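Local structure of 3-oxoacyl-[acyl-carrier-protein] synthase, mitochondrial (Arabidopsis thaliana, 2IX4) at residues A[43-48]-A[133-138]; A[72-77]-A[89-94]; A[100-105]-A[269-274]. The protein catalyses the condensation steps of mitochondrial fatty acid synthesis, adding two carbons from malonyl-ACP to an acyl acceptor. One frame throughout, in Å; residues are numbered along the deposited sequence.

Interactions 1 and 2 are buried, and interaction 3 lies at the surface. Interactions 2 and 3 share helix 87-102: residues 89-94 pack in its first half, and residues 100-105 include its C-terminal end. Their centres are about 20 Å apart. Interaction 1 uses helix 127-138 and lies farther out, against the second subunit; its centre is about 44 Å from that of interaction 3. The chemistry follows the place. Interaction 1 joins two hydrogen bonds to an amide stacked on a phenylalanine ring at the subunit interface. Interaction 2 is an aromatic cluster with a cysteine beside it. Interaction 3 is a carboxylate held by a lysine and a tyrosine.

Interaction 1 of 3, residues A[43-48]-A[133-138]; sequences KSFDEE and AAQLIC
Ser44 and Gln135 are the closest pair of the two backbones, with CA atoms 8.5 Å apart, so side chains span the gap between the loop before helix 47-55 and the last turns of helix 127-138. The CG of Gln135 stands anti to the backbone N (chi1 -171°) and the chain stays extended beyond it, which carries the amide straight out from the helix to the loop. Both ends of the amide are then used on one residue. Gln135 NE2 donates to Ser44 O at 2.9 Å in a nearly straight bond (168°). Ser44 O lies in the plane of the Gln135 amide, yet the N-H reaches it from above the plane of the Ser44 carbonyl. Ser44 OG donates back to Gln135 OE1 at 2.6 Å, within the carbonyl plane of the amide. The two bonds fix the rotation of the amide. The Phe45 ring lies flat against it, with planes only 3° apart. Gln135 CD sits 3.6 Å above the Phe45 ring plane, offset toward the rim, and Gln135 CG packs on Phe45 CE2 at 3.8 Å. The buried amide is thus stacked as well as hydrogen-bonded. With an alanine in place of Gln135, Ser44 O and Ser44 OG would probably lose these partners and a gap would open over the face of Phe45. Gln135 NE2 also bonds to Glu139, and Lys43 makes a salt bridge with Glu132, a second tie between the loop and helix 127-138. Phe45 touches Val131 of that helix. It also packs on Cys138 of the second subunit, while Ala134 meets Ala134 of the second subunit. The loop leading into helix 47-55 is therefore fastened to helix 127-138 where that helix faces its copy in the homodimer.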
ATOM      1  N   LYS A  43      26.003   1.175  -9.734  1.00 20.59           N
ATOM      2  CA  LYS A  43      26.906   2.144 -10.375  1.00 20.35           C
ATOM      3  C   LYS A  43      27.783   2.925  -9.383  1.00 19.99           C
ATOM      4  O   LYS A  43      28.871   3.372  -9.739  1.00 19.79           O
ATOM      5  CB  LYS A  43      26.132   3.108 -11.289  1.00 20.39           C
ATOM      6  CG  LYS A  43      25.209   4.084 -10.572  1.00 21.17           C
ATOM      7  CD  LYS A  43      24.379   4.892 -11.566  1.00 22.95           C
ATOM      8  CE  LYS A  43      23.573   5.975 -10.869  1.00 23.80           C
ATOM      9  NZ  LYS A  43      22.568   5.397  -9.936  1.00 24.71           N
ATOM     10  N   SER A  44      27.305   3.072  -8.146  1.00 19.66           N
ATOM     11  CA  SER A  44      28.031   3.810  -7.106  1.00 19.35           C
ATOM     12  C   SER A  44      29.065   2.961  -6.357  1.00 19.26           C
ATOM     13  O   SER A  44      29.757   3.464  -5.468  1.00 19.17           O
ATOM     14  CB  SER A  44      27.048   4.443  -6.113  1.00 19.46           C
ATOM     15  OG  SER A  44      26.374   3.453  -5.352  1.00 18.86           O
ATOM     16  N   PHE A  45      29.164   1.683  -6.714  1.00 19.20           N
ATOM     17  CA  PHE A  45      30.137   0.777  -6.097  1.00 19.21           C
ATOM     18  C   PHE A  45      31.297   0.489  -7.049  1.00 19.39           C
ATOM     19  O   PHE A  45      31.144   0.591  -8.269  1.00 19.18           O
ATOM     20  CB  PHE A  45      29.463  -0.533  -5.684  1.00 19.06           C
ATOM     21  CG  PHE A  45      28.473  -0.386  -4.560  1.00 18.97           C
ATOM     22  CD1 PHE A  45      27.146  -0.052  -4.821  1.00 18.51           C
ATOM     23  CD2 PHE A  45      28.864  -0.602  -3.239  1.00 18.68           C
ATOM     24  CE1 PHE A  45      26.220   0.078  -3.782  1.00 18.22           C
ATOM     25  CE2 PHE A  45      27.947  -0.476  -2.194  1.00 18.49           C
ATOM     26  CZ  PHE A  45      26.623  -0.133  -2.467  1.00 18.07           C
ATOM     27  N   ASP A  46      32.453   0.126  -6.496  1.00 19.60           N
ATOM     28  CA  ASP A  46      33.603  -0.228  -7.332  1.00 20.09           C
ATOM     29  C   ASP A  46      33.425  -1.606  -7.986  1.00 20.17           C
ATOM     30  O   ASP A  46      32.568  -2.390  -7.571  1.00 20.32           O
ATOM     31  CB  ASP A  46      34.933  -0.103  -6.567  1.00 20.09           C
ATOM     32  CG  ASP A  46      35.063  -1.091  -5.413  1.00 20.87           C
ATOM     33  OD1 ASP A  46      34.429  -2.163  -5.439  1.00 20.83           O
ATOM     34  OD2 ASP A  46      35.838  -0.798  -4.477  1.00 22.25           O
ATOM     35  N   GLU A  47      34.223  -1.886  -9.013  1.00 20.37           N
ATOM     36  CA  GLU A  47      34.096  -3.126  -9.783  1.00 20.68           C
ATOM     37  C   GLU A  47      34.312  -4.390  -8.949  1.00 20.46           C
ATOM     38  O   GLU A  47      33.627  -5.389  -9.155  1.00 20.27           O
ATOM     39  CB  GLU A  47      35.037  -3.117 -10.994  1.00 20.92           C
ATOM     40  CG  GLU A  47      34.616  -2.156 -12.111  1.00 22.07           C
ATOM     41  CD  GLU A  47      33.235  -2.459 -12.678  1.00 23.59           C
ATOM     42  OE1 GLU A  47      32.973  -3.631 -13.038  1.00 24.10           O
ATOM     43  OE2 GLU A  47      32.413  -1.520 -12.774  1.00 23.74           O
ATOM     44  N   GLU A  48      35.253  -4.338  -8.009  1.00 20.46           N
ATOM     45  CA  GLU A  48      35.544  -5.474  -7.128  1.00 20.64           C
ATOM     46  C   GLU A  48      34.333  -5.844  -6.266  1.00 20.10           C
ATOM     47  O   GLU A  48      34.071  -7.024  -6.033  1.00 20.10           O
ATOM     48  CB  GLU A  48      36.757  -5.176  -6.244  1.00 20.91           C
ATOM     49  CG  GLU A  48      37.384  -6.399  -5.577  1.00 23.34           C
ATOM     50  CD  GLU A  48      38.355  -7.150  -6.484  1.00 26.46           C
ATOM     51  OE1 GLU A  48      37.913  -7.726  -7.509  1.00 27.59           O
ATOM     52  OE2 GLU A  48      39.565  -7.175  -6.158  1.00 27.57           O
ATOM     53  N   ALA A 133      21.927   5.168  -0.692  1.00 19.72           N
ATOM     54  CA  ALA A 133      21.883   6.029   0.489  1.00 19.54           C
ATOM     55  C   ALA A 133      22.587   5.395   1.695  1.00 19.30           C
ATOM     56  O   ALA A 133      23.309   6.073   2.427  1.00 19.03           O
ATOM     57  CB  ALA A 133      20.445   6.379   0.829  1.00 19.43           C
ATOM     58  N   ALA A 134      22.378   4.093   1.885  1.00 19.16           N
ATOM     59  CA  ALA A 134      23.016   3.353   2.975  1.00 18.92           C
ATOM     60  C   ALA A 134      24.535   3.294   2.811  1.00 18.89           C
ATOM     61  O   ALA A 134      25.276   3.269   3.801  1.00 18.69           O
ATOM     62  CB  ALA A 134      22.434   1.958   3.078  1.00 18.96           C
ATOM     63  N   GLN A 135      24.990   3.287   1.558  1.00 18.71           N
ATOM     64  CA  GLN A 135      26.422   3.344   1.238  1.00 18.40           C
ATOM     65  C   GLN A 135      27.049   4.649   1.734  1.00 18.31           C
ATOM     66  O   GLN A 135      28.206   4.663   2.160  1.00 18.19           O
ATOM     67  CB  GLN A 135      26.640   3.183  -0.272  1.00 18.29           C
ATOM     68  CG  GLN A 135      28.095   3.022  -0.695  1.00 17.97           C
ATOM     69  CD  GLN A 135      28.302   3.198  -2.190  1.00 17.70           C
ATOM     70  OE1 GLN A 135      27.372   3.538  -2.925  1.00 18.05           O
ATOM     71  NE2 GLN A 135      29.527   2.971  -2.648  1.00 17.28           N
ATOM     72  N   LEU A 136      26.277   5.735   1.680  1.00 18.28           N
ATOM     73  CA  LEU A 136      26.715   7.035   2.200  1.00 18.37           C
ATOM     74  C   LEU A 136      26.971   6.990   3.709  1.00 18.58           C
ATOM     75  O   LEU A 136      27.893   7.638   4.202  1.00 18.46           O
ATOM     76  CB  LEU A 136      25.701   8.137   1.865  1.00 18.35           C
ATOM     77  CG  LEU A 136      25.327   8.365   0.397  1.00 18.15           C
ATOM     78  CD1 LEU A 136      24.274   9.454   0.284  1.00 18.31           C
ATOM     79  CD2 LEU A 136      26.548   8.714  -0.455  1.00 17.82           C
ATOM     80  N   ILE A 137      26.156   6.223   4.432  1.00 18.80           N
ATOM     81  CA  ILE A 137      26.386   6.000   5.862  1.00 19.42           C
ATOM     82  C   ILE A 137      27.685   5.216   6.090  1.00 19.80           C
ATOM     83  O   ILE A 137      28.524   5.623   6.892  1.00 19.86           O
ATOM     84  CB  ILE A 137      25.187   5.283   6.546  1.00 19.32           C
ATOM     85  CG1 ILE A 137      23.919   6.142   6.451  1.00 19.55           C
ATOM     86  CG2 ILE A 137      25.509   4.961   8.011  1.00 19.42           C
ATOM     87  CD1 ILE A 137      22.636   5.428   6.859  1.00 19.52           C
ATOM     88  N   CYS A 138      27.850   4.109   5.366  1.00 20.56           N
ATOM     89  CA  CYS A 138      29.025   3.243   5.515  1.00 21.26           C
ATOM     90  C   CYS A 138      30.333   3.963   5.180  1.00 21.50           C
ATOM     91  O   CYS A 138      31.356   3.740   5.832  1.00 21.44           O
ATOM     92  CB  CYS A 138      28.895   1.991   4.642  1.00 21.33           C
ATOM     93  SG  CYS A 138      27.503   0.904   5.036  1.00 22.87           S
TER

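Interaction 2 of 3, residues A[72-77]-A[89-94]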
ATOM      1  N   GLY A  72       8.438  -0.300 -29.436  1.00 23.67           N
ATOM      2  CA  GLY A  72       8.402  -1.438 -28.519  1.00 23.35           C
ATOM      3  C   GLY A  72       9.405  -1.370 -27.381  1.00 23.21           C
ATOM      4  O   GLY A  72       9.517  -2.314 -26.595  1.00 23.20           O
ATOM      5  N   GLU A  73      10.127  -0.252 -27.284  1.00 23.03           N
ATOM      6  CA  GLU A  73      11.138  -0.058 -26.238  1.00 22.85           C
ATOM      7  C   GLU A  73      10.764   1.071 -25.273  1.00 22.55           C
ATOM      8  O   GLU A  73      10.091   2.032 -25.658  1.00 22.48           O
ATOM      9  CB  GLU A  73      12.513   0.219 -26.859  1.00 23.01           C
ATOM     10  CG  GLU A  73      13.054  -0.926 -27.710  1.00 23.31           C
ATOM     11  CD  GLU A  73      14.381  -0.601 -28.380  1.00 24.31           C
ATOM     12  OE1 GLU A  73      15.174  -1.539 -28.588  1.00 25.17           O
ATOM     13  OE2 GLU A  73      14.636   0.581 -28.701  1.00 24.69           O
ATOM     14  N   PHE A  74      11.203   0.942 -24.022  1.00 21.92           N
ATOM     15  CA  PHE A  74      10.948   1.947 -22.992  1.00 21.50           C
ATOM     16  C   PHE A  74      12.047   3.009 -23.000  1.00 21.44           C
ATOM     17  O   PHE A  74      13.204   2.709 -22.708  1.00 21.33           O
ATOM     18  CB  PHE A  74      10.856   1.272 -21.617  1.00 21.48           C
ATOM     19  CG  PHE A  74      10.785   2.234 -20.463  1.00 21.35           C
ATOM     20  CD1 PHE A  74       9.581   2.848 -20.125  1.00 21.05           C
ATOM     21  CD2 PHE A  74      11.921   2.514 -19.701  1.00 21.45           C
ATOM     22  CE1 PHE A  74       9.510   3.733 -19.052  1.00 20.92           C
ATOM     23  CE2 PHE A  74      11.863   3.399 -18.630  1.00 20.94           C
ATOM     24  CZ  PHE A  74      10.655   4.010 -18.302  1.00 21.29           C
ATOM     25  N   ASP A  75      11.677   4.245 -23.331  1.00 21.19           N
ATOM     26  CA  ASP A  75      12.638   5.348 -23.418  1.00 21.10           C
ATOM     27  C   ASP A  75      12.800   6.080 -22.084  1.00 20.99           C
ATOM     28  O   ASP A  75      11.953   6.889 -21.701  1.00 20.65           O
ATOM     29  CB  ASP A  75      12.224   6.332 -24.523  1.00 21.02           C
ATOM     30  CG  ASP A  75      13.302   7.356 -24.840  1.00 21.36           C
ATOM     31  OD1 ASP A  75      14.420   7.268 -24.286  1.00 21.65           O
ATOM     32  OD2 ASP A  75      13.029   8.258 -25.660  1.00 21.43           O
ATOM     33  N   GLU A  76      13.906   5.801 -21.395  1.00 21.13           N
ATOM     34  CA  GLU A  76      14.208   6.430 -20.099  1.00 21.32           C
ATOM     35  C   GLU A  76      14.352   7.956 -20.186  1.00 21.39           C
ATOM     36  O   GLU A  76      14.124   8.656 -19.204  1.00 21.38           O
ATOM     37  CB  GLU A  76      15.451   5.792 -19.451  1.00 21.34           C
ATOM     38  CG  GLU A  76      16.816   6.203 -20.045  1.00 21.22           C
ATOM     39  CD  GLU A  76      17.109   5.603 -21.420  1.00 21.74           C
ATOM     40  OE1 GLU A  76      16.430   4.632 -21.826  1.00 21.95           O
ATOM     41  OE2 GLU A  76      18.032   6.104 -22.101  1.00 21.20           O
ATOM     42  N   ALA A  77      14.714   8.458 -21.365  1.00 21.55           N
ATOM     43  CA  ALA A  77      14.843   9.897 -21.606  1.00 21.90           C
ATOM     44  C   ALA A  77      13.490  10.614 -21.609  1.00 22.30           C
ATOM     45  O   ALA A  77      13.423  11.843 -21.468  1.00 22.23           O
ATOM     46  CB  ALA A  77      15.577  10.149 -22.921  1.00 21.70           C
ATOM     47  N   ILE A  89       8.193   4.319 -10.882  1.00 22.83           N
ATOM     48  CA  ILE A  89       7.339   5.471 -11.182  1.00 22.19           C
ATOM     49  C   ILE A  89       7.261   5.731 -12.695  1.00 22.02           C
ATOM     50  O   ILE A  89       6.177   5.979 -13.233  1.00 21.96           O
ATOM     51  CB  ILE A  89       7.784   6.745 -10.413  1.00 22.18           C
ATOM     52  CG1 ILE A  89       7.677   6.522  -8.900  1.00 22.31           C
ATOM     53  CG2 ILE A  89       6.946   7.962 -10.835  1.00 21.69           C
ATOM     54  CD1 ILE A  89       8.427   7.545  -8.051  1.00 22.17           C
ATOM     55  N   GLY A  90       8.406   5.661 -13.371  1.00 21.53           N
ATOM     56  CA  GLY A  90       8.474   5.863 -14.820  1.00 21.22           C
ATOM     57  C   GLY A  90       7.709   4.822 -15.621  1.00 21.06           C
ATOM     58  O   GLY A  90       7.076   5.150 -16.631  1.00 20.93           O
ATOM     59  N   TYR A  91       7.771   3.567 -15.174  1.00 20.81           N
ATOM     60  CA  TYR A  91       7.026   2.476 -15.810  1.00 20.63           C
ATOM     61  C   TYR A  91       5.521   2.727 -15.752  1.00 20.53           C
ATOM     62  O   TYR A  91       4.819   2.562 -16.752  1.00 20.64           O
ATOM     63  CB  TYR A  91       7.343   1.125 -15.154  1.00 20.72           C
ATOM     64  CG  TYR A  91       8.751   0.601 -15.355  1.00 20.57           C
ATOM     65  CD1 TYR A  91       9.245  -0.414 -14.540  1.00 20.92           C
ATOM     66  CD2 TYR A  91       9.591   1.118 -16.346  1.00 21.04           C
ATOM     67  CE1 TYR A  91      10.525  -0.908 -14.708  1.00 21.29           C
ATOM     68  CE2 TYR A  91      10.883   0.633 -16.518  1.00 20.97           C
ATOM     69  CZ  TYR A  91      11.341  -0.381 -15.692  1.00 21.48           C
ATOM     70  OH  TYR A  91      12.614  -0.875 -15.842  1.00 21.71           O
ATOM     71  N   ALA A  92       5.047   3.133 -14.576  1.00 20.49           N
ATOM     72  CA  ALA A  92       3.632   3.392 -14.338  1.00 20.56           C
ATOM     73  C   ALA A  92       3.135   4.567 -15.165  1.00 20.63           C
ATOM     74  O   ALA A  92       2.056   4.501 -15.742  1.00 20.65           O
ATOM     75  CB  ALA A  92       3.377   3.636 -12.861  1.00 20.54           C
ATOM     76  N   VAL A  93       3.925   5.634 -15.224  1.00 20.76           N
ATOM     77  CA  VAL A  93       3.557   6.815 -16.004  1.00 20.72           C
ATOM     78  C   VAL A  93       3.490   6.459 -17.489  1.00 20.77           C
ATOM     79  O   VAL A  93       2.546   6.842 -18.178  1.00 20.87           O
ATOM     80  CB  VAL A  93       4.508   8.014 -15.737  1.00 20.87           C
ATOM     81  CG1 VAL A  93       4.212   9.179 -16.688  1.00 20.61           C
ATOM     82  CG2 VAL A  93       4.380   8.475 -14.291  1.00 20.53           C
ATOM     83  N   CYS A  94       4.486   5.710 -17.962  1.00 20.83           N
ATOM     84  CA  CYS A  94       4.517   5.217 -19.343  1.00 20.90           C
ATOM     85  C   CYS A  94       3.260   4.408 -19.679  1.00 20.72           C
ATOM     86  O   CYS A  94       2.593   4.670 -20.684  1.00 20.50           O
ATOM     87  CB  CYS A  94       5.775   4.369 -19.575  1.00 20.88           C
ATOM     88  SG  CYS A  94       5.918   3.674 -21.232  1.00 21.64           S
TER
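Phe74 meets Tyr91 in an edge-to-face (T-shaped) pair. The edge of Tyr91 points at one face of Phe74, with ring centroids 4.9 Å apart and planes at 79°. Tyr91 CE2 stands over the rim of the Phe74 ring and comes to 3.6 Å from Phe74 CE2. Tyr91 CD2 lies just as near Phe74 CZ. With chi1 at 172°, the Phe74 side chain swings away from its own backbone N and sends the ring from the loop onto helix 87-102.

The other contacts lie at the rim of the Phe74 ring. Cys94 CB is in the ring plane, 3.8 Å from Phe74 CE1. Cys94 SG reaches 3.9 Å from Phe74 CD1, a sulfur-aromatic contact made at the edge and not over the face. Gly90 O is also near the plane, 3.7 Å from Phe74 CE1. Gly90 has no side chain on this side, which probably helps the ring lie near the helix backbone.

Tyr91 OH bonds to Glu250 and Tyr67, which hold the far end of the tyrosine. Asp75 is the N-cap of helix 76-79: Asp75 OD1 accepts from Ala77 N at 3.2 Å.

Tyr67 also meets Phe74 edge-to-face, and Trp79 packs on the same ring at a shallow angle. This is a small aromatic cluster within the ketosynthase N-terminal region. It fastens the loop before helix 76-79 to helix 87-102, one of the helices that pack against the central sheet of the thiolase-like fold.

Interaction 3 of 3, residues A[100-105]-A[269-274]; sequences LRDAEW and KIYAEL
Asp102 OD2 is gripped by two donors. Tyr271 OH donates to Asp102 OD2 at 2.6 Å and is received on the carboxylate's syn lone pair, the side of the other oxygen. The backbone N of Leu8 also bonds to Asp102 OD2. This oxygen lies near the plane of the Tyr271 ring, at its edge, and the carboxylate is turned 56° from that ring. The other oxygen, Asp102 OD1, takes a salt bridge from Lys269 NZ at 2.8 Å. The ammonium comes from above the carboxylate plane (52° out of it). Lys269 gets there by a bent chain, folded at chi2, chi3 and chi4, that crosses Asp102 at about a right angle. With both oxygens engaged, the carboxylate is held against rotation, and the nearby lysine probably favours its charged form.

Asp102 stands near the end of helix 87-102. That end is closed by a Schellman motif, with Glu104 at positive phi and Trp105 N bonded to Leu100 O. Ala103 packs on Thr6 of strand 3-12 and Val256 of strand 251-259. Tyr271 lies on Leu8, and its backbone bonds to Val5. The contact thus ties the C-terminal end of the helix to the residues that lead into strand 272-281, beside strand 3-12.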
ATOM      1  N   LEU A 100      -4.544   5.809 -20.977  1.00 20.02           N
ATOM      2  CA  LEU A 100      -5.393   7.000 -21.085  1.00 20.33           C
ATOM      3  C   LEU A 100      -5.626   7.444 -22.529  1.00 20.55           C
ATOM      4  O   LEU A 100      -6.726   7.887 -22.880  1.00 20.53           O
ATOM      5  CB  LEU A 100      -4.826   8.152 -20.248  1.00 20.27           C
ATOM      6  CG  LEU A 100      -4.966   7.995 -18.727  1.00 20.48           C
ATOM      7  CD1 LEU A 100      -3.963   8.876 -18.003  1.00 19.96           C
ATOM      8  CD2 LEU A 100      -6.391   8.296 -18.265  1.00 20.29           C
ATOM      9  N   ARG A 101      -4.596   7.326 -23.361  1.00 20.80           N
ATOM     10  CA  ARG A 101      -4.726   7.657 -24.782  1.00 21.27           C
ATOM     11  C   ARG A 101      -5.575   6.614 -25.511  1.00 21.24           C
ATOM     12  O   ARG A 101      -6.364   6.956 -26.392  1.00 21.09           O
ATOM     13  CB  ARG A 101      -3.354   7.838 -25.431  1.00 21.49           C
ATOM     14  CG  ARG A 101      -2.650   9.094 -24.939  1.00 22.65           C
ATOM     15  CD  ARG A 101      -1.320   9.345 -25.617  1.00 25.21           C
ATOM     16  NE  ARG A 101      -0.618  10.452 -24.969  1.00 26.96           N
ATOM     17  CZ  ARG A 101      -0.775  11.737 -25.281  1.00 28.66           C
ATOM     18  NH1 ARG A 101      -1.601  12.107 -26.255  1.00 28.88           N
ATOM     19  NH2 ARG A 101      -0.093  12.661 -24.618  1.00 29.71           N
ATOM     20  N   ASP A 102      -5.422   5.352 -25.109  1.00 21.32           N
ATOM     21  CA  ASP A 102      -6.276   4.253 -25.572  1.00 21.45           C
ATOM     22  C   ASP A 102      -7.747   4.516 -25.224  1.00 21.48           C
ATOM     23  O   ASP A 102      -8.633   4.333 -26.064  1.00 21.58           O
ATOM     24  CB  ASP A 102      -5.800   2.932 -24.954  1.00 21.31           C
ATOM     25  CG  ASP A 102      -6.531   1.715 -25.502  1.00 21.63           C
ATOM     26  OD1 ASP A 102      -6.933   1.717 -26.685  1.00 21.21           O
ATOM     27  OD2 ASP A 102      -6.676   0.735 -24.742  1.00 21.35           O
ATOM     28  N   ALA A 103      -7.989   4.962 -23.991  1.00 21.50           N
ATOM     29  CA  ALA A 103      -9.330   5.303 -23.509  1.00 21.57           C
ATOM     30  C   ALA A 103      -9.829   6.653 -24.027  1.00 21.82           C
ATOM     31  O   ALA A 103     -11.000   7.000 -23.838  1.00 21.92           O
ATOM     32  CB  ALA A 103      -9.358   5.284 -21.984  1.00 21.49           C
ATOM     33  N   GLU A 104      -8.941   7.401 -24.682  1.00 21.89           N
ATOM     34  CA  GLU A 104      -9.216   8.773 -25.120  1.00 22.20           C
ATOM     35  C   GLU A 104      -9.710   9.627 -23.948  1.00 21.91           C
ATOM     36  O   GLU A 104     -10.652  10.412 -24.078  1.00 21.78           O
ATOM     37  CB  GLU A 104     -10.187   8.799 -26.312  1.00 22.41           C
ATOM     38  CG  GLU A 104      -9.684   8.016 -27.520  1.00 24.16           C
ATOM     39  CD  GLU A 104     -10.475   8.274 -28.791  1.00 27.32           C
ATOM     40  OE1 GLU A 104     -11.561   8.893 -28.729  1.00 28.38           O
ATOM     41  OE2 GLU A 104      -9.999   7.848 -29.866  1.00 29.12           O
ATOM     42  N   TRP A 105      -9.061   9.449 -22.799  1.00 21.67           N
ATOM     43  CA  TRP A 105      -9.419  10.169 -21.585  1.00 21.59           C
ATOM     44  C   TRP A 105      -8.293  11.090 -21.126  1.00 21.70           C
ATOM     45  O   TRP A 105      -7.467  10.725 -20.291  1.00 21.60           O
ATOM     46  CB  TRP A 105      -9.829   9.204 -20.461  1.00 21.34           C
ATOM     47  CG  TRP A 105     -10.460   9.912 -19.291  1.00 21.11           C
ATOM     48  CD1 TRP A 105      -9.943  10.046 -18.033  1.00 21.21           C
ATOM     49  CD2 TRP A 105     -11.716  10.604 -19.285  1.00 20.67           C
ATOM     50  NE1 TRP A 105     -10.807  10.770 -17.241  1.00 21.25           N
ATOM     51  CE2 TRP A 105     -11.902  11.125 -17.985  1.00 20.24           C
ATOM     52  CE3 TRP A 105     -12.709  10.829 -20.252  1.00 20.78           C
ATOM     53  CZ2 TRP A 105     -13.038  11.853 -17.623  1.00 20.33           C
ATOM     54  CZ3 TRP A 105     -13.842  11.561 -19.893  1.00 20.56           C
ATOM     55  CH2 TRP A 105     -13.994  12.061 -18.588  1.00 20.35           C
ATOM     56  N   LYS A 269     -14.991   2.978 -26.410  1.00 25.91           N
ATOM     57  CA  LYS A 269     -14.978   1.549 -26.676  1.00 26.03           C
ATOM     58  C   LYS A 269     -14.703   0.807 -25.375  1.00 25.64           C
ATOM     59  O   LYS A 269     -13.898   1.244 -24.555  1.00 25.70           O
ATOM     60  CB  LYS A 269     -13.996   1.171 -27.798  1.00 26.45           C
ATOM     61  CG  LYS A 269     -12.536   1.560 -27.589  1.00 27.76           C
ATOM     62  CD  LYS A 269     -11.687   0.363 -27.169  1.00 29.93           C
ATOM     63  CE  LYS A 269     -10.266   0.463 -27.720  1.00 30.41           C
ATOM     64  NZ  LYS A 269      -9.603   1.747 -27.366  1.00 30.99           N
ATOM     65  N   ILE A 270     -15.408  -0.298 -25.185  1.00 25.33           N
ATOM     66  CA  ILE A 270     -15.351  -1.037 -23.937  1.00 24.97           C
ATOM     67  C   ILE A 270     -14.765  -2.421 -24.187  1.00 24.86           C
ATOM     68  O   ILE A 270     -15.260  -3.172 -25.030  1.00 24.90           O
ATOM     69  CB  ILE A 270     -16.753  -1.130 -23.289  1.00 24.99           C
ATOM     70  CG1 ILE A 270     -17.244   0.268 -22.891  1.00 24.92           C
ATOM     71  CG2 ILE A 270     -16.729  -2.057 -22.084  1.00 25.00           C
ATOM     72  CD1 ILE A 270     -18.743   0.375 -22.689  1.00 25.56           C
ATOM     73  N   TYR A 271     -13.702  -2.745 -23.456  1.00 24.48           N
ATOM     74  CA  TYR A 271     -13.054  -4.045 -23.568  1.00 24.22           C
ATOM     75  C   TYR A 271     -13.873  -5.132 -22.878  1.00 24.12           C
ATOM     76  O   TYR A 271     -14.153  -6.176 -23.469  1.00 24.09           O
ATOM     77  CB  TYR A 271     -11.643  -4.001 -22.971  1.00 24.10           C
ATOM     78  CG  TYR A 271     -10.619  -3.267 -23.813  1.00 24.17           C
ATOM     79  CD1 TYR A 271     -10.294  -1.939 -23.544  1.00 23.81           C
ATOM     80  CD2 TYR A 271      -9.969  -3.904 -24.874  1.00 23.89           C
ATOM     81  CE1 TYR A 271      -9.351  -1.261 -24.307  1.00 23.66           C
ATOM     82  CE2 TYR A 271      -9.024  -3.232 -25.644  1.00 23.67           C
ATOM     83  CZ  TYR A 271      -8.721  -1.910 -25.353  1.00 23.86           C
ATOM     84  OH  TYR A 271      -7.788  -1.234 -26.107  1.00 23.56           O
ATOM     85  N   ALA A 272     -14.252  -4.871 -21.629  1.00 23.96           N
ATOM     86  CA  ALA A 272     -14.918  -5.851 -20.775  1.00 24.01           C
ATOM     87  C   ALA A 272     -15.472  -5.171 -19.529  1.00 24.01           C
ATOM     88  O   ALA A 272     -15.184  -4.001 -19.278  1.00 23.92           O
ATOM     89  CB  ALA A 272     -13.939  -6.964 -20.373  1.00 23.83           C
ATOM     90  N   GLU A 273     -16.268  -5.909 -18.758  1.00 23.96           N
ATOM     91  CA  GLU A 273     -16.737  -5.462 -17.455  1.00 24.05           C
ATOM     92  C   GLU A 273     -15.943  -6.188 -16.374  1.00 24.10           C
ATOM     93  O   GLU A 273     -15.625  -7.371 -16.523  1.00 23.88           O
ATOM     94  CB  GLU A 273     -18.234  -5.754 -17.296  1.00 24.13           C
ATOM     95  CG  GLU A 273     -18.830  -5.317 -15.956  1.00 24.70           C
ATOM     96  CD  GLU A 273     -20.293  -5.695 -15.777  1.00 25.64           C
ATOM     97  OE1 GLU A 273     -20.839  -6.451 -16.607  1.00 26.65           O
ATOM     98  OE2 GLU A 273     -20.900  -5.231 -14.788  1.00 25.87           O
ATOM     99  N   LEU A 274     -15.612  -5.480 -15.299  1.00 24.10           N
ATOM    100  CA  LEU A 274     -15.041  -6.121 -14.120  1.00 24.27           C
ATOM    101  C   LEU A 274     -16.193  -6.511 -13.197  1.00 24.16           C
ATOM    102  O   LEU A 274     -16.871  -5.644 -12.644  1.00 24.12           O
ATOM    103  CB  LEU A 274     -14.050  -5.193 -13.412  1.00 24.38           C
ATOM    104  CG  LEU A 274     -12.972  -5.856 -12.545  1.00 24.95           C
ATOM    105  CD1 LEU A 274     -11.855  -4.862 -12.283  1.00 25.30           C
ATOM    106  CD2 LEU A 274     -13.510  -6.412 -11.233  1.00 25.44           C
TER